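Copper homeostasis operon regulatory protein (Thermus thermophilus, PDB 3AAI) probably binds operator DNA as a copper-responsive transcriptional repressor of the CsoR family, controlling copper homeostasis genes. Local coordinates at residues A[19-23]-A[54-58]. Numbering follows the deposited sequence.
Sequences RLLSA and ALDRV
Val58 pushes its CG2 methyl between Arg19 and Leu20, lying 3.5 Å from Arg19 CB and 3.8 Å from Leu20 CD2. A chi1 of 173° sets this methyl anti to the carbonyl carbon, beside the backbone N, where it can meet both; the two Val58 methyls face the Leu20 branch point, CG1 coming within 4.1 Å of Leu20 CG. On the buried side Leu20 and Leu55 cross at about a right angle, their CD2 methyls 3.8 Å apart. The Leu55 CD2 methyl also rests against Ala23 CB at 4.1 Å, so it bridges two residues one helical turn apart on the partner helix. The Ala23 and Ala54 CB methyls touch more lightly, 4.5 Å apart, although the backbones come nearer here than at Arg19 and Val58. The apolar layer continues into the second subunit, Leu20 packing on its Leu31 and Val58 on its Leu48.

The other margin, toward solvent, is polar. Here the Arg19 chain bends at chi3 (66°) and carries its guanidinium across the Arg57 chain, NH2 reaching the edge of the Arg57 group 3.3 Å from Arg57 NE. Both nitrogens are donors, so no hydrogen bond joins them, and the two like charges probably oppose each other. The segments of helices 10-34 and 41-69 run antiparallel, their axes 167° apart and 9.8 Å at closest approach, a pairing characteristic of the four-helix bundle of dimeric CsoR repressors.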
loop_
_atom_site.group_PDB
_atom_site.type_symbol
_atom_site.label_atom_id
_atom_site.label_comp_id
_atom_site.label_asym_id
_atom_site.label_seq_id
_atom_site.Cartn_x
_atom_site.Cartn_y
_atom_site.Cartn_z
ATOM N N ARG A 19 12.233 17.973 -6.217
ATOM C CA ARG A 19 12.075 16.528 -6.226
ATOM C C ARG A 19 10.993 16.080 -7.200
ATOM O O ARG A 19 11.127 15.052 -7.863
ATOM C CB ARG A 19 11.755 16.023 -4.819
ATOM C CG ARG A 19 12.707 16.561 -3.760
ATOM C CD ARG A 19 12.686 15.711 -2.505
ATOM N NE ARG A 19 13.223 14.385 -2.780
ATOM C CZ ARG A 19 13.440 13.454 -1.859
ATOM N NH1 ARG A 19 13.165 13.697 -0.583
ATOM N NH2 ARG A 19 13.937 12.277 -2.220
ATOM N N LEU A 20 9.928 16.863 -7.311
ATOM C CA LEU A 20 8.852 16.487 -8.204
ATOM C C LEU A 20 9.189 16.753 -9.659
ATOM O O LEU A 20 8.628 16.126 -10.556
ATOM C CB LEU A 20 7.565 17.205 -7.799
ATOM C CG LEU A 20 6.999 16.736 -6.455
ATOM C CD1 LEU A 20 5.749 17.531 -6.136
ATOM C CD2 LEU A 20 6.685 15.242 -6.523
ATOM N N LEU A 21 10.102 17.691 -9.893
ATOM C CA LEU A 21 10.521 18.004 -11.255
ATOM C C LEU A 21 11.286 16.787 -11.796
ATOM O O LEU A 21 11.091 16.382 -12.935
ATOM C CB LEU A 21 11.411 19.252 -11.269
ATOM C CG LEU A 21 11.803 19.761 -12.662
ATOM C CD1 LEU A 21 10.542 20.027 -13.473
ATOM C CD2 LEU A 21 12.638 21.036 -12.542
ATOM N N SER A 22 12.129 16.190 -10.961
ATOM C CA SER A 22 12.874 15.004 -11.372
ATOM C C SER A 22 11.905 13.841 -11.547
ATOM O O SER A 22 11.994 13.086 -12.514
ATOM C CB SER A 22 13.930 14.639 -10.328
ATOM O OG SER A 22 14.901 15.661 -10.217
ATOM N N ALA A 23 10.974 13.701 -10.609
ATOM C CA ALA A 23 9.988 12.630 -10.687
ATOM C C ALA A 23 9.268 12.728 -12.030
ATOM O O ALA A 23 9.069 11.722 -12.713
ATOM C CB ALA A 23 8.993 12.748 -9.536
ATOM N N ALA A 54 9.694 7.919 -5.290
ATOM C CA ALA A 54 10.114 9.311 -5.234
ATOM C C ALA A 54 8.946 10.192 -4.767
ATOM O O ALA A 54 9.140 11.150 -4.021
ATOM C CB ALA A 54 10.613 9.762 -6.608
ATOM N N LEU A 55 7.738 9.860 -5.211
ATOM C CA LEU A 55 6.547 10.613 -4.830
ATOM C C LEU A 55 6.311 10.433 -3.336
ATOM O O LEU A 55 6.029 11.398 -2.624
ATOM C CB LEU A 55 5.328 10.127 -5.627
ATOM C CG LEU A 55 5.412 10.317 -7.147
ATOM C CD1 LEU A 55 4.178 9.718 -7.801
ATOM C CD2 LEU A 55 5.530 11.796 -7.492
ATOM N N ASP A 56 6.446 9.196 -2.868
ATOM C CA ASP A 56 6.285 8.863 -1.453
ATOM C C ASP A 56 7.244 9.669 -0.579
ATOM O O ASP A 56 6.856 10.165 0.480
ATOM C CB ASP A 56 6.548 7.375 -1.229
ATOM C CG ASP A 56 5.314 6.526 -1.435
ATOM O OD1 ASP A 56 5.463 5.298 -1.617
ATOM O OD2 ASP A 56 4.196 7.082 -1.403
ATOM N N ARG A 57 8.497 9.787 -1.012
ATOM C CA ARG A 57 9.489 10.545 -0.251
ATOM C C ARG A 57 9.119 12.025 -0.144
ATOM O O ARG A 57 9.412 12.676 0.862
ATOM C CB ARG A 57 10.884 10.393 -0.873
ATOM C CG ARG A 57 11.476 8.999 -0.681
ATOM C CD ARG A 57 12.962 8.962 -1.012
ATOM N NE ARG A 57 13.229 9.053 -2.446
ATOM C CZ ARG A 57 12.997 8.074 -3.316
ATOM N NH1 ARG A 57 13.274 8.253 -4.602
ATOM N NH2 ARG A 57 12.496 6.917 -2.903
ATOM N N VAL A 58 8.490 12.562 -1.183
ATOM C CA VAL A 58 8.071 13.955 -1.140
ATOM C C VAL A 58 6.883 14.068 -0.177
ATOM O O VAL A 58 6.824 14.980 0.641
ATOM C CB VAL A 58 7.658 14.464 -2.532
ATOM C CG1 VAL A 58 7.073 15.877 -2.417
ATOM C CG2 VAL A 58 8.878 14.484 -3.457
#